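Local coordinates for uncharacterized protein (Pyrococcus furiosus, PDB 4XLZ) that probably removes an acetyl group from N,N'-diacetylchitobiose, as a metal-dependent deacetylase of carbohydrate esterase family 14, at residues 37-43 against 148-154; 43-48 against 189-193; 47-51 against 247-251; 52-56 against 98-102; 205-209 against 231-235. One frame throughout, in Å; residues are numbered along the deposited sequence.

Contact 1: 37-43 against 148-154. With CD (cadmium ion), chain G.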
# COMPACT_ATOMS: atom_id res chain seq x y z
N ILE A 37 -21.25 6.34 -14.74
CA ILE A 37 -20.21 5.51 -14.10
C ILE A 37 -20.88 4.51 -13.17
O ILE A 37 -21.71 4.91 -12.25
CB ILE A 37 -19.32 6.44 -13.27
CG1 ILE A 37 -18.65 7.43 -14.32
CG2 ILE A 37 -18.16 5.55 -12.70
CD1 ILE A 37 -17.59 8.38 -13.60
N GLU A 38 -20.61 3.25 -13.36
CA GLU A 38 -21.20 2.14 -12.56
C GLU A 38 -20.12 1.36 -11.90
O GLU A 38 -19.12 0.99 -12.51
CB GLU A 38 -22.11 1.17 -13.37
CG GLU A 38 -21.40 0.68 -14.68
CD GLU A 38 -22.30 -0.23 -15.52
OE1 GLU A 38 -23.46 -0.41 -15.15
OE2 GLU A 38 -21.78 -0.90 -16.48
N PRO A 39 -20.37 0.94 -10.69
CA PRO A 39 -19.36 0.08 -10.00
C PRO A 39 -19.23 -1.30 -10.60
O PRO A 39 -18.10 -1.79 -10.78
CB PRO A 39 -19.91 -0.02 -8.52
CG PRO A 39 -20.72 1.25 -8.30
CD PRO A 39 -21.37 1.57 -9.76
N HIS A 40 -20.43 -1.91 -10.97
CA HIS A 40 -20.45 -3.26 -11.54
C HIS A 40 -21.37 -3.22 -12.77
O HIS A 40 -22.15 -2.29 -12.92
CB HIS A 40 -21.16 -4.21 -10.49
CG HIS A 40 -20.47 -4.16 -9.17
ND1 HIS A 40 -21.16 -3.71 -8.05
CD2 HIS A 40 -19.25 -4.60 -8.78
CE1 HIS A 40 -20.33 -3.83 -7.00
NE2 HIS A 40 -19.17 -4.37 -7.41
N PRO A 41 -21.19 -4.26 -13.62
CA PRO A 41 -22.11 -4.36 -14.79
C PRO A 41 -23.59 -4.58 -14.18
O PRO A 41 -23.81 -5.42 -13.31
CB PRO A 41 -21.68 -5.70 -15.44
CG PRO A 41 -20.22 -5.86 -15.01
CD PRO A 41 -20.26 -5.38 -13.55
N ASP A 42 -24.41 -3.69 -14.58
CA ASP A 42 -25.84 -3.60 -14.25
C ASP A 42 -26.20 -2.46 -13.38
O ASP A 42 -27.35 -2.10 -13.31
CB ASP A 42 -26.51 -4.89 -13.75
CG ASP A 42 -26.20 -5.28 -12.27
OD1 ASP A 42 -25.83 -4.40 -11.45
OD2 ASP A 42 -26.39 -6.49 -11.88
N ASP A 43 -25.19 -1.75 -12.80
CA ASP A 43 -25.67 -0.68 -11.95
C ASP A 43 -26.25 0.56 -12.64
O ASP A 43 -27.13 1.24 -12.10
CB ASP A 43 -24.47 -0.11 -11.02
CG ASP A 43 -24.14 -1.03 -9.91
OD1 ASP A 43 -25.13 -1.38 -9.11
OD2 ASP A 43 -23.02 -1.55 -9.76
N HIS A 148 -21.12 -1.71 0.38
CA HIS A 148 -20.21 -2.31 -0.63
C HIS A 148 -19.10 -1.24 -0.92
O HIS A 148 -19.38 -0.15 -1.44
CB HIS A 148 -21.01 -2.56 -1.95
CG HIS A 148 -20.31 -3.58 -2.80
ND1 HIS A 148 -18.94 -3.52 -3.08
CD2 HIS A 148 -20.76 -4.73 -3.35
CE1 HIS A 148 -18.58 -4.60 -3.77
NE2 HIS A 148 -19.69 -5.37 -3.94
N PRO A 149 -17.88 -1.64 -0.62
CA PRO A 149 -16.75 -0.61 -0.79
C PRO A 149 -16.64 -0.23 -2.28
O PRO A 149 -16.29 0.91 -2.59
CB PRO A 149 -15.49 -1.38 -0.35
CG PRO A 149 -15.84 -2.86 -0.45
CD PRO A 149 -17.37 -2.91 -0.05
N ASP A 150 -17.00 -1.15 -3.24
CA ASP A 150 -16.87 -0.72 -4.64
C ASP A 150 -17.86 0.42 -4.90
O ASP A 150 -17.64 1.26 -5.78
CB ASP A 150 -17.24 -1.87 -5.63
CG ASP A 150 -16.26 -3.02 -5.64
OD1 ASP A 150 -16.59 -4.11 -6.19
OD2 ASP A 150 -15.10 -2.95 -5.11
N HIS A 151 -19.07 0.38 -4.29
CA HIS A 151 -20.01 1.48 -4.55
C HIS A 151 -19.55 2.79 -3.91
O HIS A 151 -19.60 3.83 -4.59
CB HIS A 151 -21.39 1.04 -3.94
CG HIS A 151 -22.17 0.19 -4.91
ND1 HIS A 151 -23.45 0.53 -5.26
CD2 HIS A 151 -21.77 -0.86 -5.67
CE1 HIS A 151 -23.87 -0.38 -6.19
NE2 HIS A 151 -22.90 -1.26 -6.39
N ARG A 152 -19.11 2.75 -2.63
CA ARG A 152 -18.70 4.01 -1.99
C ARG A 152 -17.46 4.59 -2.77
O ARG A 152 -17.46 5.79 -3.07
CB ARG A 152 -18.22 3.71 -0.57
CG ARG A 152 -19.36 3.23 0.35
CD ARG A 152 -18.84 3.12 1.79
NE ARG A 152 -17.81 2.09 1.98
CZ ARG A 152 -17.93 0.97 2.60
NH1 ARG A 152 -19.14 0.54 3.05
NH2 ARG A 152 -16.89 0.17 2.73
N ARG A 153 -16.54 3.70 -3.10
CA ARG A 153 -15.35 4.20 -3.80
C ARG A 153 -15.68 4.76 -5.20
O ARG A 153 -15.08 5.79 -5.60
CB ARG A 153 -14.29 3.14 -3.88
CG ARG A 153 -13.71 2.81 -2.46
CD ARG A 153 -12.83 1.59 -2.48
NE ARG A 153 -12.26 1.47 -1.14
CZ ARG A 153 -11.15 0.81 -0.91
NH1 ARG A 153 -10.51 0.06 -1.87
NH2 ARG A 153 -10.63 0.89 0.38
N THR A 154 -16.62 4.09 -5.94
CA THR A 154 -16.95 4.68 -7.22
C THR A 154 -17.47 6.07 -7.08
O THR A 154 -17.14 6.99 -7.90
CB THR A 154 -17.99 3.73 -7.89
OG1 THR A 154 -17.39 2.48 -8.17
CG2 THR A 154 -18.43 4.35 -9.26
CD CD G . -23.34 -2.92 -7.91
O HOH W 1 -23.63 -4.73 -6.09
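His40, Asp43 and His151 converge on one cadmium ion, with a water among the remaining ligands. His40 ND1 and His151 NE2 each bind it at 2.3 Å, and Asp43 chelates it with both carboxylate oxygens, OD2 closer at 2.3 Å than OD1 at 2.6 Å. The two histidine rings meet rim to rim.

Hydrogen bonds hold the ligands and the helix start. His40 NE2 donates to the anti lone pair of Asp150 OD1 at 2.9 Å, tilted 20° from the ring plane; Thr112 N also donates to OD1. Asp43 OD2 accepts from His40 N and OD1 from Tyr191 OH, while the N-cap residue His148 accepts from Asp150 N through ND1.

In the packing, His40 CE1 lies over a face of the His148 ring, 3.5 Å from His148 NE2, and an alanine in place of His148 would probably open a gap beside His40 CE1 and leave Asp150 N without its capping acceptor. Pro39 CG sits over the His151 ring in a CH-pi contact, and Ile37 CG2 meets Thr154 CG2 at 3.7 Å. A His-Pro-Asp-Asp sequence after a central strand, joined by a histidine from a later helix, is the metal site characteristic of the GlcNAc-PI de-N-acetylase family.

Contact 2: 43-48 against 189-193; sequences DCAIGM and LYYTH. With CD (cadmium ion), chain G; CD (cadmium ion), chain J.
Tyr190 lays its ring across the first turns of helix 43-57, with CD2 3.7 Å from Gly47 CA and CE2 facing the carbonyl oxygen of Asp43. This is where the edge strand of the parallel sheet, 186-190, packs against the helix that follows the central strand 33-38, in the alpha/beta fold of the deacetylase family. Tyr190 CG stands between its own backbone N and carbonyl carbon (chi1 62°), which turns the ring onto the helix; its hydroxyl is bonded to Ile37 O of the central strand. Met48, a selenomethionine, reaches the ring from the helix in a Met-aromatic contact: CG lies above one face toward the rim, and SE approaches CD1 obliquely at 3.8 Å.

Both tyrosines pack against Gly47, whose CA is 3.6 Å from Tyr191 CE1; a CB on this residue would run into Tyr190 CD2.

Tyr191, just beyond the strand, has positive phi and psi (54° and 50°), and its ring turns back toward the metal site. Ile46 CG2 meets the ring at its edge, 3.4 Å from Tyr191 OH. A phenylalanine at Tyr191 would probably keep much of this packing but leave Asp43 OD1 without its donor and the metal-binding carboxylate less firmly oriented. Ile260 of a second subunit packs on both Tyr191 and Ile46. The carboxylate of Asp43 stands almost perpendicular to the tyrosine ring, and Tyr191 OH donates to the anti lone pair of Asp43 OD1 at 2.7 Å.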
# COMPACT_ATOMS: atom_id res chain seq x y z
N ASP A 43 -25.19 -1.75 -12.80
CA ASP A 43 -25.67 -0.68 -11.95
C ASP A 43 -26.25 0.56 -12.64
O ASP A 43 -27.13 1.24 -12.10
CB ASP A 43 -24.47 -0.11 -11.02
CG ASP A 43 -24.14 -1.03 -9.91
OD1 ASP A 43 -25.13 -1.38 -9.11
OD2 ASP A 43 -23.02 -1.55 -9.76
N CYS A 44 -25.79 0.90 -13.84
CA CYS A 44 -26.44 2.00 -14.60
C CYS A 44 -27.92 1.61 -14.91
O CYS A 44 -28.76 2.50 -14.73
CB CYS A 44 -25.68 2.23 -15.94
SG CYS A 44 -24.13 3.10 -15.62
N ALA A 45 -28.10 0.35 -15.34
CA ALA A 45 -29.50 -0.02 -15.66
C ALA A 45 -30.33 0.02 -14.40
O ALA A 45 -31.49 0.51 -14.44
CB ALA A 45 -29.55 -1.44 -16.22
N ILE A 46 -29.80 -0.50 -13.28
CA ILE A 46 -30.63 -0.50 -12.01
C ILE A 46 -30.84 0.86 -11.50
O ILE A 46 -31.98 1.26 -11.12
CB ILE A 46 -30.03 -1.45 -10.99
CG1 ILE A 46 -29.96 -2.90 -11.46
CG2 ILE A 46 -30.69 -1.27 -9.56
CD1 ILE A 46 -29.04 -3.80 -10.62
N GLY A 47 -29.75 1.66 -11.39
CA GLY A 47 -29.92 2.97 -10.77
C GLY A 47 -30.66 3.99 -11.62
O GLY A 47 -31.35 4.88 -11.09
N MSE A 48 -30.50 3.91 -12.97
CA MSE A 48 -30.98 5.02 -13.79
C MSE A 48 -31.32 4.62 -15.20
O MSE A 48 -31.25 5.42 -16.08
CB MSE A 48 -30.00 6.27 -13.80
CG MSE A 48 -28.57 5.91 -14.26
SE MSE A 48 -27.49 7.48 -14.43
CE MSE A 48 -28.52 8.46 -15.76
N LEU A 189 -25.91 12.49 -8.87
CA LEU A 189 -25.64 11.26 -8.06
C LEU A 189 -26.94 10.44 -8.06
O LEU A 189 -28.00 10.94 -7.64
CB LEU A 189 -25.26 11.62 -6.63
CG LEU A 189 -23.97 12.51 -6.68
CD1 LEU A 189 -23.74 12.80 -5.18
CD2 LEU A 189 -22.78 11.77 -7.29
N TYR A 190 -26.82 9.19 -8.47
CA TYR A 190 -27.98 8.26 -8.35
C TYR A 190 -27.76 7.33 -7.17
O TYR A 190 -26.79 7.46 -6.44
CB TYR A 190 -28.22 7.50 -9.67
CG TYR A 190 -27.09 6.55 -10.19
CD1 TYR A 190 -25.98 7.05 -11.00
CD2 TYR A 190 -27.08 5.21 -9.82
CE1 TYR A 190 -25.05 6.15 -11.41
CE2 TYR A 190 -26.08 4.33 -10.29
CZ TYR A 190 -25.04 4.84 -11.04
OH TYR A 190 -24.12 3.90 -11.47
N TYR A 191 -28.67 6.38 -6.94
CA TYR A 191 -28.61 5.56 -5.74
C TYR A 191 -28.57 6.47 -4.49
O TYR A 191 -27.64 6.33 -3.62
CB TYR A 191 -27.45 4.55 -5.73
CG TYR A 191 -27.51 3.32 -6.62
CD1 TYR A 191 -28.74 2.66 -6.88
CD2 TYR A 191 -26.33 2.79 -7.17
CE1 TYR A 191 -28.75 1.51 -7.64
CE2 TYR A 191 -26.32 1.60 -7.96
CZ TYR A 191 -27.58 1.00 -8.18
OH TYR A 191 -27.51 -0.18 -8.81
N THR A 192 -29.51 7.45 -4.43
CA THR A 192 -29.43 8.50 -3.39
C THR A 192 -30.62 8.50 -2.48
O THR A 192 -31.78 8.28 -2.97
CB THR A 192 -29.21 9.84 -4.06
OG1 THR A 192 -29.00 10.83 -3.03
CG2 THR A 192 -30.39 10.32 -4.98
N HIS A 193 -30.36 8.67 -1.20
CA HIS A 193 -31.44 8.91 -0.19
C HIS A 193 -31.90 10.41 -0.21
O HIS A 193 -32.94 10.71 0.43
CB HIS A 193 -30.90 8.46 1.19
CG HIS A 193 -31.77 8.77 2.39
ND1 HIS A 193 -31.32 9.55 3.42
CD2 HIS A 193 -33.02 8.34 2.76
CE1 HIS A 193 -32.25 9.63 4.35
NE2 HIS A 193 -33.30 8.93 3.97
CD CD G . -23.34 -2.92 -7.91
CD CD J . -35.03 8.59 5.35
O HOH W 1 -23.63 -4.73 -6.09
O HOH W 2 -33.57 10.13 6.05
O HOH W 3 -36.17 9.81 6.90
O HOH W 4 -36.56 7.76 3.67

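Contact 3: 47-51 against 247-251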
# COMPACT_ATOMS: atom_id res chain seq x y z
N GLY A 47 -29.75 1.66 -11.39
CA GLY A 47 -29.92 2.97 -10.77
C GLY A 47 -30.66 3.99 -11.62
O GLY A 47 -31.35 4.88 -11.09
N MSE A 48 -30.50 3.91 -12.97
CA MSE A 48 -30.98 5.02 -13.79
C MSE A 48 -31.32 4.62 -15.20
O MSE A 48 -31.25 5.42 -16.08
CB MSE A 48 -30.00 6.27 -13.80
CG MSE A 48 -28.57 5.91 -14.26
SE MSE A 48 -27.49 7.48 -14.43
CE MSE A 48 -28.52 8.46 -15.76
N GLY A 49 -31.66 3.35 -15.38
CA GLY A 49 -31.94 2.84 -16.74
C GLY A 49 -33.09 3.62 -17.47
O GLY A 49 -32.95 3.90 -18.68
N GLY A 50 -34.15 3.98 -16.76
CA GLY A 50 -35.17 4.83 -17.43
C GLY A 50 -34.72 6.15 -17.95
O GLY A 50 -34.99 6.58 -19.09
N THR A 51 -33.88 6.87 -17.13
CA THR A 51 -33.33 8.07 -17.56
C THR A 51 -32.30 7.95 -18.70
O THR A 51 -32.27 8.80 -19.53
CB THR A 51 -32.67 8.80 -16.31
OG1 THR A 51 -33.67 8.99 -15.29
CG2 THR A 51 -32.03 10.12 -16.65
N GLY A 247 -40.41 6.78 -10.37
CA GLY A 247 -39.40 7.84 -10.66
C GLY A 247 -37.98 7.27 -10.40
O GLY A 247 -37.77 6.26 -9.79
N GLU A 248 -37.06 7.99 -11.04
CA GLU A 248 -35.60 7.82 -10.68
C GLU A 248 -35.09 9.13 -10.09
O GLU A 248 -35.32 10.19 -10.61
CB GLU A 248 -34.80 7.50 -11.95
CG GLU A 248 -35.00 6.01 -12.33
CD GLU A 248 -34.40 5.62 -13.68
OE1 GLU A 248 -33.90 6.48 -14.36
OE2 GLU A 248 -34.46 4.39 -13.96
N GLY A 249 -34.41 8.98 -8.93
CA GLY A 249 -33.96 10.16 -8.27
C GLY A 249 -32.44 10.45 -8.42
O GLY A 249 -31.64 9.49 -8.50
N PHE A 250 -32.16 11.74 -8.39
CA PHE A 250 -30.75 12.20 -8.57
C PHE A 250 -30.58 13.32 -7.58
O PHE A 250 -31.44 14.16 -7.29
CB PHE A 250 -30.56 12.76 -9.98
CG PHE A 250 -30.76 11.72 -11.01
CD1 PHE A 250 -29.75 10.82 -11.41
CD2 PHE A 250 -32.06 11.60 -11.64
CE1 PHE A 250 -29.97 9.78 -12.30
CE2 PHE A 250 -32.27 10.54 -12.53
CZ PHE A 250 -31.24 9.63 -12.92
N ARG A 251 -29.31 13.42 -7.09
CA ARG A 251 -28.94 14.58 -6.32
C ARG A 251 -27.93 15.39 -7.13
O ARG A 251 -26.95 14.91 -7.63
CB ARG A 251 -28.27 14.21 -4.96
CG ARG A 251 -27.99 15.45 -4.14
CD ARG A 251 -27.51 15.09 -2.76
NE ARG A 251 -27.27 16.33 -2.00
CZ ARG A 251 -28.24 17.04 -1.43
NH1 ARG A 251 -29.52 16.61 -1.49
NH2 ARG A 251 -27.89 18.17 -0.73
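Glu248 reaches from strand 247-250 into the backbone of helix 43-57, and each of its atoms meets something along the way. CB lies 3.8 Å from Thr51 OG1. CG, placed anti to the carbonyl carbon (chi1 -78°), passes the carbonyl oxygen of Gly47 at 4.0 Å, and the chain then runs extended, bringing CD to 3.5 Å from both Met48 CA and Gly50 N. At the tip the carboxylate divides its work. OE2 accepts from Gly50 N at 2.8 Å, met on the syn side and 20° out of the carboxylate plane; the same oxygen forms a salt bridge with Lys208. OE1 takes two donors, Thr51 N at 2.8 Å, also from the syn side, and Thr51 OG1 at 2.7 Å, nearly in line with the C-O bond.

The helix is kinked here: the amides of Gly50 and Thr51 lack bonds to the preceding turn, and the glutamate supplies the missing acceptors. A buried carboxylate thus bridges a break in the helix after the central strand of the alpha/beta fold, while its own strand belongs to a small antiparallel pair with 197-200. The neighbouring charge of Lys208 probably keeps the acid ionised.

A CB on Gly50 would press tightly on Glu248 OE2. Phe250, two residues further along the same strand, points its ring edge at the helix, its CZ 3.7 Å from Met48 CB and 3.5 Å from Thr51 OG1. The selenium of Met48 also lies at that edge, and Phe28 meets the Phe250 ring edge-to-face.

Contact 4: 52-56 against 98-102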
# COMPACT_ATOMS: atom_id res chain seq x y z
N ILE A 52 -31.51 6.88 -18.66
CA ILE A 52 -30.58 6.65 -19.76
C ILE A 52 -31.42 6.48 -21.10
O ILE A 52 -30.99 7.05 -22.09
CB ILE A 52 -29.78 5.35 -19.49
CG1 ILE A 52 -28.72 5.67 -18.39
CG2 ILE A 52 -29.07 4.91 -20.71
CD1 ILE A 52 -28.15 4.39 -17.78
N LYS A 53 -32.52 5.74 -21.01
CA LYS A 53 -33.34 5.63 -22.28
C LYS A 53 -33.95 6.96 -22.65
O LYS A 53 -33.88 7.31 -23.84
CB LYS A 53 -34.39 4.58 -22.01
CG LYS A 53 -35.40 4.42 -23.34
CD LYS A 53 -34.62 3.77 -24.48
CE LYS A 53 -35.43 3.48 -25.89
NZ LYS A 53 -34.24 2.66 -26.60
N LYS A 54 -34.42 7.81 -21.72
CA LYS A 54 -34.92 9.14 -22.06
C LYS A 54 -33.88 9.95 -22.69
O LYS A 54 -34.04 10.69 -23.69
CB LYS A 54 -35.46 9.87 -20.85
CG LYS A 54 -36.82 9.32 -20.39
CD LYS A 54 -37.39 10.32 -19.28
CE LYS A 54 -38.99 10.49 -19.12
NZ LYS A 54 -39.76 9.29 -19.59
N LEU A 55 -32.68 9.90 -22.08
CA LEU A 55 -31.62 10.71 -22.65
C LEU A 55 -31.24 10.22 -24.05
O LEU A 55 -31.11 11.07 -24.99
CB LEU A 55 -30.32 10.57 -21.70
CG LEU A 55 -30.38 11.41 -20.41
CD1 LEU A 55 -29.27 10.86 -19.44
CD2 LEU A 55 -30.29 12.91 -20.48
N SER A 56 -31.05 8.93 -24.27
CA SER A 56 -30.66 8.42 -25.60
C SER A 56 -31.75 8.85 -26.64
O SER A 56 -31.39 9.23 -27.73
CB SER A 56 -30.66 6.88 -25.58
OG SER A 56 -29.51 6.56 -24.91
N LEU A 98 -30.44 -2.13 -25.38
CA LEU A 98 -31.86 -1.76 -25.08
C LEU A 98 -32.07 -0.37 -24.66
O LEU A 98 -33.11 0.27 -24.89
CB LEU A 98 -32.45 -2.68 -24.04
CG LEU A 98 -32.49 -4.20 -24.34
CD1 LEU A 98 -32.73 -5.17 -23.14
CD2 LEU A 98 -33.69 -4.37 -25.36
N LEU A 99 -31.04 0.21 -23.96
CA LEU A 99 -31.15 1.55 -23.48
C LEU A 99 -30.55 2.66 -24.38
O LEU A 99 -30.59 3.82 -24.02
CB LEU A 99 -30.43 1.63 -22.03
CG LEU A 99 -31.06 0.65 -21.05
CD1 LEU A 99 -30.32 0.79 -19.68
CD2 LEU A 99 -32.55 1.01 -20.82
N GLY A 100 -30.01 2.26 -25.56
CA GLY A 100 -29.51 3.28 -26.52
C GLY A 100 -28.07 3.66 -26.26
O GLY A 100 -27.60 4.63 -26.85
N VAL A 101 -27.41 2.83 -25.43
CA VAL A 101 -25.97 3.18 -25.14
C VAL A 101 -25.07 2.43 -26.15
O VAL A 101 -25.22 1.18 -26.30
CB VAL A 101 -25.71 2.72 -23.65
CG1 VAL A 101 -24.10 2.79 -23.28
CG2 VAL A 101 -26.51 3.52 -22.74
N ARG A 102 -24.08 3.14 -26.69
CA ARG A 102 -23.28 2.48 -27.70
C ARG A 102 -21.81 2.37 -27.35
O ARG A 102 -21.02 1.94 -28.18
CB ARG A 102 -23.29 3.33 -29.02
CG ARG A 102 -24.71 3.37 -29.69
CD ARG A 102 -24.80 4.51 -30.74
NE ARG A 102 -26.21 4.96 -30.76
CZ ARG A 102 -27.22 4.30 -31.35
NH1 ARG A 102 -27.01 3.18 -32.03
NH2 ARG A 102 -28.46 4.77 -31.27
O HOH W 5 -26.79 7.25 -26.30
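Ile52 and Val101 form the close-packed side of the contact: their CG2 methyls meet at 3.6 Å, and Ile52 CG2 also rests on Leu99 CB at 3.8 Å. With CG1 of Ile52 beside the backbone N (chi1 -75°), CG2 falls anti to it, toward Leu99 and Val101. All three side chains are buried.

Toward solvent the contact becomes polar. Lys53 bends at chi2 and sends NZ to the carbonyl oxygen of Leu98, a 3.1 Å bond with the donor tilted 35° from the carbonyl plane; a weak, long ion pair joins the same ammonium to Asp57. Ser56 OG lies 3.1 Å from Leu99 O, and a water links this hydroxyl to Gly100 O, donating to the carbonyl at 2.8 Å. Gly100 closes the helix in a Schellman motif. Its positive phi would jam a side chain against the preceding carbonyl, and a CB would also collide with Ser56 CB.

The contact joins the later turns of helix 43-57 to the C-terminal end of helix 81-99. Ile52, Leu99 and Val101 all pack on Tyr64 of strand 61-68, and helix 205-213 also borders the contact, Leu207 touching Lys53 and Ala211 touching Leu99.

Contact 5: 205-209 against 231-235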
# COMPACT_ATOMS: atom_id res chain seq x y z
N MSE A 205 -40.96 1.85 -17.29
CA MSE A 205 -40.62 0.90 -16.28
C MSE A 205 -40.41 -0.48 -16.86
O MSE A 205 -39.49 -1.24 -16.46
CB MSE A 205 -41.72 0.91 -15.18
CG MSE A 205 -41.42 -0.03 -14.06
SE MSE A 205 -39.79 0.47 -13.07
CE MSE A 205 -40.29 -0.46 -11.38
N GLU A 206 -41.32 -0.98 -17.74
CA GLU A 206 -41.10 -2.31 -18.18
C GLU A 206 -39.80 -2.47 -19.03
O GLU A 206 -39.20 -3.50 -18.93
CB GLU A 206 -42.36 -2.72 -19.08
CG GLU A 206 -43.67 -2.87 -18.16
CD GLU A 206 -43.55 -3.91 -16.98
OE1 GLU A 206 -43.79 -3.43 -15.89
OE2 GLU A 206 -43.16 -5.12 -17.13
N LEU A 207 -39.48 -1.45 -19.81
CA LEU A 207 -38.19 -1.45 -20.57
C LEU A 207 -37.00 -1.48 -19.52
O LEU A 207 -36.07 -2.29 -19.76
CB LEU A 207 -38.11 -0.25 -21.46
CG LEU A 207 -36.75 -0.21 -22.24
CD1 LEU A 207 -36.51 -1.54 -23.04
CD2 LEU A 207 -36.62 1.07 -23.10
N LYS A 208 -37.08 -0.63 -18.52
CA LYS A 208 -36.00 -0.65 -17.47
C LYS A 208 -35.89 -2.03 -16.92
O LYS A 208 -34.78 -2.61 -16.78
CB LYS A 208 -36.39 0.32 -16.35
CG LYS A 208 -35.35 0.19 -15.18
CD LYS A 208 -35.63 1.31 -14.22
CE LYS A 208 -34.55 1.08 -13.09
NZ LYS A 208 -34.34 2.29 -12.31
N LEU A 209 -36.99 -2.70 -16.50
CA LEU A 209 -36.83 -3.98 -15.93
C LEU A 209 -36.31 -5.05 -16.92
O LEU A 209 -35.57 -5.95 -16.54
CB LEU A 209 -38.22 -4.53 -15.35
CG LEU A 209 -38.72 -3.59 -14.28
CD1 LEU A 209 -40.14 -4.17 -13.83
CD2 LEU A 209 -37.91 -3.78 -12.97
N LEU A 231 -37.16 -3.29 -6.57
CA LEU A 231 -37.02 -2.24 -7.55
C LEU A 231 -38.28 -1.42 -7.71
O LEU A 231 -38.26 -0.22 -7.87
CB LEU A 231 -36.72 -2.83 -8.96
CG LEU A 231 -35.31 -3.48 -8.98
CD1 LEU A 231 -35.12 -4.37 -10.25
CD2 LEU A 231 -34.20 -2.45 -9.02
N ARG A 232 -39.50 -2.06 -7.69
CA ARG A 232 -40.64 -1.23 -7.70
C ARG A 232 -40.87 -0.39 -6.46
O ARG A 232 -41.37 0.72 -6.61
CB ARG A 232 -41.93 -2.16 -7.86
CG ARG A 232 -41.87 -3.01 -9.09
CD ARG A 232 -43.28 -3.03 -9.77
NE ARG A 232 -43.25 -3.96 -10.92
CZ ARG A 232 -43.50 -3.56 -12.16
NH1 ARG A 232 -43.96 -2.32 -12.42
NH2 ARG A 232 -43.44 -4.51 -13.14
N THR A 233 -40.42 -0.92 -5.30
CA THR A 233 -40.55 -0.13 -4.07
C THR A 233 -39.61 1.15 -4.13
O THR A 233 -40.04 2.28 -3.84
CB THR A 233 -40.23 -0.92 -2.87
OG1 THR A 233 -41.15 -2.05 -2.81
CG2 THR A 233 -40.40 -0.15 -1.55
N VAL A 234 -38.38 0.91 -4.69
CA VAL A 234 -37.48 2.08 -4.87
C VAL A 234 -38.03 3.10 -5.86
O VAL A 234 -38.00 4.31 -5.62
CB VAL A 234 -36.07 1.56 -5.25
CG1 VAL A 234 -35.16 2.71 -5.59
CG2 VAL A 234 -35.46 0.78 -4.10
N THR A 235 -38.53 2.63 -7.00
CA THR A 235 -39.09 3.64 -7.98
C THR A 235 -40.32 4.37 -7.46
O THR A 235 -40.55 5.49 -7.85
CB THR A 235 -39.34 3.00 -9.37
OG1 THR A 235 -40.15 1.87 -9.19
CG2 THR A 235 -37.97 2.30 -9.74
O HOH W 6 -44.99 -1.17 -14.96
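Arg232 and Glu206 form the salt bridge of this contact. Arg232 NH2 donates to the syn lone pair of Glu206 OE1 at 3.0 Å along a nearly straight path (168°), and the carboxylate lies almost coplanar with the guanidinium. Glu206 starts off away from the other helix, and its bend at chi2 (-57°) swings the carboxylate back to the arginine. A water at the guanidinium edge completes the link by donating to Glu206 OE1 at 2.7 Å and accepting from Arg232 NH1. Further bonds share the cation: Glu228 makes a second salt bridge to NH2, and Tyr246 OH is bonded to NH1. With Glu206 and the water both at its edge and further partners in Glu228 and Tyr246, the group is probably held against rotation.

Van der Waals packing accompanies the salt bridge. Leu209 CD1 covers one face of the guanidinium, 3.4 Å from Arg232 NH2, while the other methyl, CD2, slides past Leu231 CD1 at 3.9 Å. Met205, a selenomethionine, bends at chi2 so that its terminal CE reaches Thr235 tip to tip, 3.2 Å from OG1, and also touches Arg232 CG at 3.8 Å. Met1 of a second subunit rests on Arg232.

The short segments of the helices run at 134° to each other with axes 12.3 Å apart, a wide spacing bridged by these long side chains. Trp224, earlier in helix 221-240, packs on both Leu209 and Leu231. Toward the interior, Leu231 touches Ile46 of helix 43-57, and Lys208 turns to Ile46 O and to Glu248 of strand 247-250.

Overall arrangement
From the N terminus, strand 33-38 leads through the metal loop into helix 43-57, from which contacts 2, 3 and 4 start. Contact 4 closes first, returning from helix 81-99, and is nested inside the loops of contacts 1, 2 and 3. Contact 1 closes next at helix 149-164 and crosses contacts 2 and 3, which end at strand 186-190 and strand 247-250. Contact 5 pairs two late helices within the loop of contact 3. Asp43 is common to contacts 1 and 2, while Lys208 joins contact 5 to contacts 2 and 3. Helix 43-57 thus ties the parallel sheet and metal site to the C-terminal helices and strand.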